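Local coordinates for deoxyribodipyrimidine photo-lyase (Oryza sativa Japonica Group, PDB 3UMV), which catalyses the light-dependent splitting of cyclobutane pyrimidine dimers in UV-damaged DNA, using one bound FAD per subunit, at residues G96-A101 and D221-I226; M352-D357 and W449-V454; W399-L404 and G456-M461. All blocks are in the same frame, centred on the assembly; numbering follows the deposited sequence. Where two conformers were deposited one is given.

Contact 1 stands apart from the other two, on the opposite side of the chain's centre: its centre is about 50 Å from that of contact 2 and about 41 Å from that of contact 3. It joins a helix of the alpha/beta domain to helix 222-231. Contacts 2 and 3 are neighbours, with centres about 11 Å apart, and both use the loop that leads from helix 431-442 to helix 463-469. Two parts of that loop, 449-454 and 456-461, meet at Trp-449 N and Lys-457 O, 2.9 Å apart, and share one urea molecule. Contact 3 lies closer to the flavin, with the Lys-401 side chain about 8 Å from FAD; contact 2 is at the surface.

Contact 1 of 3, residues G96-A101 and D221-I226; sequences GLRRLA and DWDALI. With URE (urea), chain L.
With chi1 at 173°, Arg-98 turns its CG to the far side from the backbone N and runs extended to NE, while Trp-222 keeps CG beside its own N (chi1 -69°) and carries the indole against helix 87-106; the arginine and the indole lie alongside each other and point opposite ways. The base of the arginine lies squarely on the ring: Arg-98 CA is 3.7 Å from the centroid of the six-membered ring of Trp-222, practically on its normal, a CH-pi contact. CB and CG follow the same face toward the stem of the tryptophan, and beyond them the guanidinium comes over the methylene, with Arg-98 NE 3.6 Å from Trp-222 CB. At the far end of the indole, Ala-101 CB touches CZ2 of Trp-222 at 3.7 Å and Leu-97 CB approaches its CH2 at 3.9 Å.

Helix 87-106 belongs to the photolyase/cryptochrome alpha/beta domain, and helix 222-231 runs nearly antiparallel to it, the short axes 11.4 Å apart. Trp-222 also rests on Leu-113 of strand 111-114, the outermost strand at that end of the sheet, so one ring joins both helices to the sheet's margin.

Past the tryptophan, Arg-98 forms a salt bridge with Asp-223. Its NH2 donates to OD1 of Asp-223 at 2.8 Å; OD1 lies in the guanidinium plane, but the nitrogen meets it from above the carboxylate plane. The second bond, Arg-98 NH1 to Asp-223 OD2, is weak. Asp-221 is the N-cap of helix 222-231, its OD2 accepting from Ala-224 N at 2.9 Å, and its backbone N donates to the oxygen of a bound urea.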
loop_
_atom_site.group_PDB
_atom_site.type_symbol
_atom_site.label_atom_id
_atom_site.label_comp_id
_atom_site.label_asym_id
_atom_site.label_seq_id
_atom_site.Cartn_x
_atom_site.Cartn_y
_atom_site.Cartn_z
ATOM N N GLY A 96 -12.251 -7.541 -5.058
ATOM C CA GLY A 96 -12.316 -6.113 -5.358
ATOM C C GLY A 96 -12.384 -5.813 -6.850
ATOM O O GLY A 96 -13.147 -4.941 -7.293
ATOM N N LEU A 97 -11.597 -6.547 -7.635
ATOM C CA LEU A 97 -11.558 -6.357 -9.079
ATOM C C LEU A 97 -12.839 -6.845 -9.748
ATOM O O LEU A 97 -13.255 -6.298 -10.762
ATOM C CB LEU A 97 -10.352 -7.067 -9.695
ATOM C CG LEU A 97 -8.999 -6.370 -9.732
ATOM C CD1 LEU A 97 -8.089 -7.116 -10.705
ATOM C CD2 LEU A 97 -9.162 -4.918 -10.144
ATOM N N ARG A 98 -13.468 -7.865 -9.168
ATOM C CA ARG A 98 -14.754 -8.347 -9.667
ATOM C C ARG A 98 -15.805 -7.235 -9.608
ATOM O O ARG A 98 -16.588 -7.058 -10.545
ATOM C CB ARG A 98 -15.210 -9.566 -8.857
ATOM C CG ARG A 98 -16.601 -10.061 -9.176
ATOM C CD ARG A 98 -16.917 -11.275 -8.326
ATOM N NE ARG A 98 -17.866 -12.158 -8.980
ATOM C CZ ARG A 98 -18.071 -13.407 -8.590
ATOM N NH1 ARG A 98 -18.945 -14.180 -9.229
ATOM N NH2 ARG A 98 -17.382 -13.878 -7.556
ATOM N N ARG A 99 -15.815 -6.500 -8.500
ATOM C CA ARG A 99 -16.713 -5.364 -8.316
ATOM C C ARG A 99 -16.395 -4.256 -9.312
ATOM O O ARG A 99 -17.290 -3.690 -9.945
ATOM C CB ARG A 99 -16.598 -4.822 -6.887
ATOM C CG ARG A 99 -17.113 -5.764 -5.804
ATOM C CD ARG A 99 -18.590 -6.066 -6.002
ATOM N NE ARG A 99 -19.360 -4.839 -6.178
ATOM C CZ ARG A 99 -19.952 -4.171 -5.193
ATOM N NH1 ARG A 99 -19.873 -4.612 -3.946
ATOM N NH2 ARG A 99 -20.624 -3.061 -5.460
ATOM N N LEU A 100 -15.110 -3.946 -9.444
ATOM C CA LEU A 100 -14.657 -2.908 -10.371
ATOM C C LEU A 100 -15.038 -3.226 -11.820
ATOM O O LEU A 100 -15.489 -2.353 -12.570
ATOM C CB LEU A 100 -13.141 -2.707 -10.233
ATOM C CG LEU A 100 -12.499 -1.575 -11.043
ATOM C CD1 LEU A 100 -11.236 -1.040 -10.372
ATOM C CD2 LEU A 100 -12.174 -2.061 -12.433
ATOM N N ALA A 101 -14.863 -4.485 -12.211
ATOM C CA ALA A 101 -15.224 -4.918 -13.550
ATOM C C ALA A 101 -16.714 -4.688 -13.800
ATOM O O ALA A 101 -17.107 -4.296 -14.894
ATOM C CB ALA A 101 -14.846 -6.383 -13.752
ATOM N N ASP A 221 -14.873 -15.878 -15.800
ATOM C CA ASP A 221 -15.623 -16.559 -14.748
ATOM C C ASP A 221 -14.895 -16.306 -13.436
ATOM O O ASP A 221 -13.936 -16.993 -13.112
ATOM C CB ASP A 221 -15.731 -18.059 -15.029
ATOM C CG ASP A 221 -16.659 -18.784 -14.042
ATOM O OD1 ASP A 221 -17.490 -19.586 -14.500
ATOM O OD2 ASP A 221 -16.560 -18.556 -12.816
ATOM N N TRP A 222 -15.352 -15.302 -12.695
ATOM C CA TRP A 222 -14.651 -14.860 -11.495
ATOM C C TRP A 222 -14.614 -15.918 -10.388
ATOM O O TRP A 222 -13.599 -16.079 -9.719
ATOM C CB TRP A 222 -15.256 -13.556 -10.973
ATOM C CG TRP A 222 -14.995 -12.388 -11.868
ATOM C CD1 TRP A 222 -15.798 -11.923 -12.874
ATOM C CD2 TRP A 222 -13.853 -11.521 -11.837
ATOM N NE1 TRP A 222 -15.223 -10.827 -13.471
ATOM C CE2 TRP A 222 -14.031 -10.556 -12.848
ATOM C CE3 TRP A 222 -12.702 -11.465 -11.050
ATOM C CZ2 TRP A 222 -13.093 -9.555 -13.101
ATOM C CZ3 TRP A 222 -11.775 -10.465 -11.295
ATOM C CH2 TRP A 222 -11.975 -9.522 -12.314
ATOM N N ASP A 223 -15.715 -16.636 -10.194
ATOM C CA ASP A 223 -15.711 -17.728 -9.225
ATOM C C ASP A 223 -14.626 -18.780 -9.537
ATOM O O ASP A 223 -13.895 -19.207 -8.636
ATOM C CB ASP A 223 -17.104 -18.355 -9.094
ATOM C CG ASP A 223 -18.096 -17.431 -8.384
ATOM O OD1 ASP A 223 -17.683 -16.699 -7.458
ATOM O OD2 ASP A 223 -19.288 -17.429 -8.747
ATOM N N ALA A 224 -14.488 -19.153 -10.806
ATOM C CA ALA A 224 -13.465 -20.128 -11.197
ATOM C C ALA A 224 -12.074 -19.560 -11.008
ATOM O O ALA A 224 -11.191 -20.233 -10.496
ATOM C CB ALA A 224 -13.644 -20.550 -12.615
ATOM N N LEU A 225 -11.880 -18.326 -11.457
ATOM C CA LEU A 225 -10.579 -17.647 -11.325
ATOM C C LEU A 225 -10.139 -17.491 -9.878
ATOM O O LEU A 225 -9.009 -17.823 -9.517
ATOM C CB LEU A 225 -10.617 -16.290 -12.018
ATOM C CG LEU A 225 -9.383 -15.428 -11.778
ATOM C CD1 LEU A 225 -8.167 -16.059 -12.445
ATOM C CD2 LEU A 225 -9.610 -14.010 -12.277
ATOM N N ILE A 226 -11.028 -16.980 -9.037
ATOM C CA ILE A 226 -10.694 -16.820 -7.623
ATOM C C ILE A 226 -10.322 -18.155 -6.975
ATOM O O ILE A 226 -9.323 -18.249 -6.269
ATOM C CB ILE A 226 -11.834 -16.151 -6.857
ATOM C CG1 ILE A 226 -11.951 -14.696 -7.309
ATOM C CG2 ILE A 226 -11.576 -16.226 -5.342
ATOM C CD1 ILE A 226 -13.222 -14.023 -6.918
HETATM C C URE L . -11.985 -18.449 -16.420
HETATM O O URE L . -12.722 -17.575 -16.863
HETATM N N1 URE L . -11.401 -19.293 -17.232
HETATM N N2 URE L . -11.776 -18.532 -15.129
#

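Contact 2 of 3, residues M352-D357 and W449-V454; sequences MDHAAD and WKERPV. With URE (urea), chain K; EDO (1,2-ethanediol), chain F.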
loop_
_atom_site.group_PDB
_atom_site.type_symbol
_atom_site.label_atom_id
_atom_site.label_comp_id
_atom_site.label_asym_id
_atom_site.label_seq_id
_atom_site.Cartn_x
_atom_site.Cartn_y
_atom_site.Cartn_z
ATOM N N MET A 352 25.976 -2.129 13.958
ATOM C CA MET A 352 27.227 -2.873 13.783
ATOM C C MET A 352 28.042 -2.900 15.074
ATOM O O MET A 352 28.607 -3.934 15.430
ATOM C CB MET A 352 28.066 -2.287 12.642
ATOM C CG MET A 352 27.418 -2.453 11.265
ATOM S SD MET A 352 28.319 -1.629 9.944
ATOM C CE MET A 352 29.808 -2.628 9.916
ATOM N N ASP A 353 28.107 -1.760 15.758
ATOM C CA ASP A 353 28.819 -1.654 17.029
ATOM C C ASP A 353 28.312 -2.656 18.056
ATOM O O ASP A 353 29.043 -3.049 18.968
ATOM C CB ASP A 353 28.667 -0.251 17.633
ATOM C CG ASP A 353 29.413 0.807 16.867
ATOM O OD1 ASP A 353 30.328 0.451 16.092
ATOM O OD2 ASP A 353 29.082 2.008 17.044
ATOM N N HIS A 354 27.053 -3.054 17.921
ATOM C CA HIS A 354 26.439 -3.913 18.919
ATOM C C HIS A 354 26.150 -5.308 18.401
ATOM O O HIS A 354 25.469 -6.100 19.052
ATOM C CB HIS A 354 25.197 -3.228 19.486
ATOM C CG HIS A 354 25.536 -2.054 20.344
ATOM N ND1 HIS A 354 25.718 -2.162 21.705
ATOM C CD2 HIS A 354 25.778 -0.760 20.034
ATOM C CE1 HIS A 354 26.040 -0.982 22.201
ATOM N NE2 HIS A 354 26.078 -0.112 21.210
ATOM N N ALA A 355 26.703 -5.607 17.227
ATOM C CA ALA A 355 26.491 -6.897 16.587
ATOM C C ALA A 355 26.957 -8.065 17.463
ATOM O O ALA A 355 26.446 -9.171 17.344
ATOM C CB ALA A 355 27.200 -6.944 15.233
ATOM N N ALA A 356 27.927 -7.824 18.334
ATOM C CA ALA A 356 28.506 -8.915 19.117
ATOM C C ALA A 356 27.858 -9.095 20.482
ATOM O O ALA A 356 28.131 -10.076 21.172
ATOM C CB ALA A 356 30.022 -8.727 19.269
ATOM N N ASP A 357 27.011 -8.152 20.877
ATOM C CA ASP A 357 26.291 -8.273 22.135
ATOM C C ASP A 357 25.469 -9.560 22.138
ATOM O O ASP A 357 24.757 -9.850 21.184
ATOM C CB ASP A 357 25.366 -7.079 22.350
ATOM C CG ASP A 357 26.109 -5.756 22.378
ATOM O OD1 ASP A 357 27.358 -5.754 22.303
ATOM O OD2 ASP A 357 25.438 -4.707 22.479
ATOM N N TRP A 449 18.770 7.377 20.213
ATOM C CA TRP A 449 18.373 7.442 21.610
ATOM C C TRP A 449 19.532 6.885 22.430
ATOM O O TRP A 449 20.556 6.488 21.873
ATOM C CB TRP A 449 17.093 6.611 21.821
ATOM C CG TRP A 449 15.938 7.095 20.971
ATOM C CD1 TRP A 449 15.611 6.678 19.694
ATOM C CD2 TRP A 449 14.966 8.085 21.324
ATOM N NE1 TRP A 449 14.510 7.368 19.240
ATOM C CE2 TRP A 449 14.087 8.225 20.223
ATOM C CE3 TRP A 449 14.751 8.869 22.462
ATOM C CZ2 TRP A 449 13.013 9.120 20.235
ATOM C CZ3 TRP A 449 13.685 9.755 22.465
ATOM C CH2 TRP A 449 12.837 9.874 21.362
ATOM N N LYS A 450 19.370 6.830 23.745
ATOM C CA LYS A 450 20.472 6.425 24.611
ATOM C C LYS A 450 21.000 5.043 24.239
ATOM O O LYS A 450 20.232 4.091 24.124
ATOM C CB LYS A 450 20.015 6.437 26.071
ATOM C CG LYS A 450 21.148 6.297 27.073
ATOM C CD LYS A 450 20.630 6.440 28.497
ATOM C CE LYS A 450 21.771 6.618 29.491
ATOM N NZ LYS A 450 22.675 5.438 29.530
ATOM N N GLU A 451 22.311 4.953 24.034
ATOM C CA GLU A 451 22.941 3.703 23.636
ATOM C C GLU A 451 22.715 2.619 24.685
ATOM O O GLU A 451 22.912 2.849 25.882
ATOM C CB GLU A 451 24.437 3.901 23.388
ATOM C CG GLU A 451 25.023 2.904 22.403
ATOM C CD GLU A 451 26.460 3.207 22.037
ATOM O OE1 GLU A 451 27.110 2.333 21.428
ATOM O OE2 GLU A 451 26.939 4.317 22.352
ATOM N N ARG A 452 22.300 1.446 24.222
ATOM C CA ARG A 452 22.088 0.288 25.083
ATOM C C ARG A 452 22.537 -0.952 24.329
ATOM O O ARG A 452 22.764 -0.898 23.119
ATOM C CB ARG A 452 20.613 0.174 25.460
ATOM C CG ARG A 452 19.696 -0.020 24.276
ATOM C CD ARG A 452 18.253 -0.121 24.717
ATOM N NE ARG A 452 18.071 -1.234 25.639
ATOM C CZ ARG A 452 17.565 -1.123 26.863
ATOM N NH1 ARG A 452 17.163 0.062 27.323
ATOM N NH2 ARG A 452 17.452 -2.208 27.625
ATOM N N PRO A 453 22.688 -2.084 25.035
ATOM C CA PRO A 453 23.105 -3.323 24.375
ATOM C C PRO A 453 22.135 -3.774 23.270
ATOM O O PRO A 453 20.918 -3.586 23.386
ATOM C CB PRO A 453 23.108 -4.347 25.523
ATOM C CG PRO A 453 23.297 -3.531 26.744
ATOM C CD PRO A 453 22.579 -2.246 26.496
ATOM N N VAL A 454 22.693 -4.366 22.217
ATOM C CA VAL A 454 21.927 -4.910 21.086
ATOM C C VAL A 454 21.346 -3.829 20.172
ATOM O O VAL A 454 21.637 -3.781 18.979
ATOM C CB VAL A 454 20.797 -5.858 21.537
ATOM C CG1 VAL A 454 20.052 -6.424 20.313
ATOM C CG2 VAL A 454 21.367 -7.003 22.337
HETATM C C URE K . 17.123 3.509 23.575
HETATM O O URE K . 17.869 2.911 22.791
HETATM N N1 URE K . 15.868 3.770 23.268
HETATM N N2 URE K . 17.584 3.887 24.742
HETATM C C1 EDO F . 18.495 -5.857 25.620
HETATM O O1 EDO F . 17.957 -7.004 25.081
HETATM C C2 EDO F . 18.555 -4.720 24.871
HETATM O O2 EDO F . 19.027 -3.559 25.434
HETATM O O HOH W 1 26.771 2.861 18.683
#
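Hydrogen bonds come first: His-354 is held at both ring nitrogens, one bond reaching across to Glu-451 and the other staying within its own segment. NE2 donates to Glu-451 OE1 at 2.7 Å with an N-H...O angle of 163°, close to the ring plane and onto the anti lone pair of the carboxylate, whose plane is turned 76° from the imidazole. ND1 donates to Asp-357 OD2, also at 2.7 Å, from the syn side. The same OD2 accepts from Val-454 N at 2.8 Å through its anti lone pair, so one oxygen ties the ring to the opposite backbone. A ring donating at both nitrogens between two carboxylates is probably protonated.

These bonds join a type I beta turn, His-354 to Asp-357, which follows helix 345-353, to the loop between helices 431-442 and 463-469. Outside the contact, Arg-359 NH1 is hydrogen-bonded to the carbonyl oxygens of both His-354 and Asp-357.

Van der Waals contacts fill in between. Arg-452 O lies over one face of the imidazole, 3.4 Å from His-354 CE1, and Asp-357 CB meets Val-454 CG2 at 4.0 Å.

Of the solvent-mediated links, one water donates to both Asp-353 OD2 and Glu-451 OE1, bridging two like charges 4.8 Å apart between those oxygens. Two small molecules also bind the loop: urea N2 donates to Lys-450 O at 2.7 Å, and an ethanediol hydroxyl donates to Pro-453 O, while the Arg-452 guanidinium makes a cation-pi contact with Tyr-460.

Contact 3 of 3, residues W399-L404 and G456-M461; sequences WAKKIL and GKIRYM. With URE (urea), chain K.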
loop_
_atom_site.group_PDB
_atom_site.type_symbol
_atom_site.label_atom_id
_atom_site.label_comp_id
_atom_site.label_asym_id
_atom_site.label_seq_id
_atom_site.Cartn_x
_atom_site.Cartn_y
_atom_site.Cartn_z
ATOM N N TRP A 399 6.262 -5.049 18.117
ATOM C CA TRP A 399 6.439 -6.358 17.487
ATOM C C TRP A 399 7.748 -6.444 16.720
ATOM O O TRP A 399 8.536 -7.382 16.902
ATOM C CB TRP A 399 5.248 -6.602 16.564
ATOM C CG TRP A 399 5.338 -7.783 15.675
ATOM C CD1 TRP A 399 5.021 -9.075 15.985
ATOM C CD2 TRP A 399 5.694 -7.776 14.292
ATOM N NE1 TRP A 399 5.195 -9.879 14.882
ATOM C CE2 TRP A 399 5.612 -9.107 13.832
ATOM C CE3 TRP A 399 6.085 -6.777 13.398
ATOM C CZ2 TRP A 399 5.915 -9.461 12.520
ATOM C CZ3 TRP A 399 6.385 -7.131 12.102
ATOM C CH2 TRP A 399 6.291 -8.454 11.670
ATOM N N ALA A 400 8.022 -5.463 15.880
ATOM C CA ALA A 400 9.227 -5.525 15.073
ATOM C C ALA A 400 10.496 -5.293 15.899
ATOM O O ALA A 400 11.544 -5.872 15.618
ATOM C CB ALA A 400 9.147 -4.534 13.895
ATOM N N LYS A 401 10.405 -4.429 16.903
ATOM C CA LYS A 401 11.545 -4.186 17.773
ATOM C C LYS A 401 11.945 -5.405 18.602
ATOM O O LYS A 401 13.141 -5.631 18.853
ATOM C CB LYS A 401 11.292 -2.979 18.662
ATOM C CG LYS A 401 11.331 -1.684 17.875
ATOM C CD LYS A 401 11.285 -0.472 18.776
ATOM C CE LYS A 401 11.311 0.815 17.922
ATOM N NZ LYS A 401 12.648 1.050 17.319
ATOM N N LYS A 402 10.966 -6.192 19.042
ATOM C CA LYS A 402 11.302 -7.442 19.735
ATOM C C LYS A 402 12.007 -8.431 18.806
ATOM O O LYS A 402 12.862 -9.206 19.235
ATOM C CB LYS A 402 10.066 -8.093 20.345
ATOM C CG LYS A 402 9.442 -7.306 21.483
ATOM C CD LYS A 402 10.415 -7.164 22.642
ATOM C CE LYS A 402 10.608 -5.706 22.994
ATOM N NZ LYS A 402 11.284 -5.509 24.320
ATOM N N ILE A 403 11.664 -8.409 17.521
ATOM C CA ILE A 403 12.331 -9.304 16.586
ATOM C C ILE A 403 13.817 -8.954 16.500
ATOM O O ILE A 403 14.668 -9.844 16.500
ATOM C CB ILE A 403 11.659 -9.268 15.211
ATOM C CG1 ILE A 403 10.217 -9.735 15.328
ATOM C CG2 ILE A 403 12.405 -10.150 14.220
ATOM C CD1 ILE A 403 9.429 -9.665 14.029
ATOM N N LEU A 404 14.129 -7.659 16.483
ATOM C CA LEU A 404 15.523 -7.208 16.590
ATOM C C LEU A 404 16.180 -7.726 17.872
ATOM O O LEU A 404 17.336 -8.196 17.876
ATOM C CB LEU A 404 15.589 -5.681 16.566
ATOM C CG LEU A 404 16.960 -5.074 16.868
ATOM C CD1 LEU A 404 17.985 -5.522 15.824
ATOM C CD2 LEU A 404 16.867 -3.550 16.919
ATOM N N GLY A 456 21.905 -0.672 20.355
ATOM C CA GLY A 456 22.692 0.539 20.226
ATOM C C GLY A 456 21.801 1.748 20.470
ATOM O O GLY A 456 21.031 1.773 21.437
ATOM N N LYS A 457 21.891 2.740 19.586
ATOM C CA LYS A 457 21.050 3.937 19.680
ATOM C C LYS A 457 19.683 3.818 18.993
ATOM O O LYS A 457 18.921 4.779 18.943
ATOM C CB LYS A 457 21.812 5.153 19.160
ATOM C CG LYS A 457 23.128 5.358 19.887
ATOM C CD LYS A 457 23.884 6.562 19.366
ATOM C CE LYS A 457 25.287 6.585 19.947
ATOM N NZ LYS A 457 26.072 7.760 19.468
ATOM N N ILE A 458 19.369 2.648 18.453
ATOM C CA ILE A 458 18.058 2.453 17.841
ATOM C C ILE A 458 17.039 2.519 18.976
ATOM O O ILE A 458 17.274 1.961 20.039
ATOM C CB ILE A 458 17.957 1.075 17.161
ATOM C CG1 ILE A 458 19.021 0.953 16.063
ATOM C CG2 ILE A 458 16.552 0.860 16.602
ATOM C CD1 ILE A 458 18.967 2.081 15.029
ATOM N N ARG A 459 15.910 3.188 18.741
ATOM C CA ARG A 459 14.859 3.326 19.754
ATOM C C ARG A 459 14.403 1.982 20.345
ATOM O O ARG A 459 14.117 1.022 19.609
ATOM C CB ARG A 459 13.662 4.095 19.174
ATOM C CG ARG A 459 12.554 4.370 20.204
ATOM C CD ARG A 459 11.237 4.787 19.540
ATOM N NE ARG A 459 11.372 5.995 18.726
ATOM C CZ ARG A 459 10.533 7.024 18.770
ATOM N NH1 ARG A 459 9.492 6.991 19.597
ATOM N NH2 ARG A 459 10.733 8.090 17.990
ATOM N N TYR A 460 14.328 1.927 21.677
ATOM C CA TYR A 460 13.964 0.715 22.404
ATOM C C TYR A 460 12.532 0.844 22.917
ATOM O O TYR A 460 12.086 1.940 23.240
ATOM C CB TYR A 460 14.918 0.500 23.588
ATOM C CG TYR A 460 14.746 -0.834 24.287
ATOM C CD1 TYR A 460 14.276 -0.897 25.590
ATOM C CD2 TYR A 460 15.062 -2.020 23.648
ATOM C CE1 TYR A 460 14.123 -2.110 26.238
ATOM C CE2 TYR A 460 14.905 -3.247 24.285
ATOM C CZ TYR A 460 14.435 -3.282 25.577
ATOM O OH TYR A 460 14.274 -4.491 26.227
ATOM N N MET A 461 11.813 -0.272 22.965
ATOM C CA MET A 461 10.492 -0.318 23.582
ATOM C C MET A 461 10.439 -1.600 24.394
ATOM O O MET A 461 11.071 -2.595 24.031
ATOM C CB MET A 461 9.389 -0.332 22.524
ATOM C CG MET A 461 9.230 0.958 21.696
ATOM S SD MET A 461 8.051 0.725 20.326
ATOM C CE MET A 461 6.480 0.830 21.193
HETATM C C URE K . 17.123 3.509 23.575
HETATM O O URE K . 17.869 2.911 22.791
HETATM N N1 URE K . 15.868 3.770 23.268
HETATM N N2 URE K . 17.584 3.887 24.742
#
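Lys-401 NZ is gripped by two carbonyl oxygens, Arg-459 O across the contact at 2.7 Å and Ser-440 O on helix 431-442. The lysine chain runs extended and then bends at its last torsion (chi4 -72°), which turns the ammonium group onto Arg-459 O; it approaches tilted 33° from the carbonyl plane. On the way its methylenes cross Met-461 at about a right angle, Lys-401 CD lying 3.8 Å from Met-461 SD. This lysine is buried, and the carbonyl oxygens offer its charge polar partners. With an alanine here, Arg-459 O and Ser-440 O would probably lose the donor they share, and a gap would be likely to open beside the Met-461 thioether.

One residue on, Lys-402 takes a more folded path, bent at chi2 and chi3, to bring NZ within 2.9 Å of Met-461 O. This bond falls in the carbonyl plane, on a lone pair. The stronger partner of the same NZ is Glu-405, through a salt bridge to OE2, while OE1 of that glutamate is hydrogen-bonded to Tyr-460 OH. Glu-405 thus stands between the lysine and the tyrosine, whose NZ and OH are themselves 3.7 Å apart.

Apolar contact is lighter: Leu-404 CD2 meets Ile-458 CG2 at 4.4 Å, and Ile-458 continues onto helix 345-353.

Two successive lysines of helix 393-405 therefore hold the extended backbone 459-461 by its carbonyls, beside the electron-transfer tryptophans predicted for this photolyase. The Lys-402 side chain is about 3 Å from that of Trp-378 and about 4 Å from that of Trp-406, and on the same helix Trp-399 meets Trp-378 with nearly parallel rings while Ala-400 touches FAD.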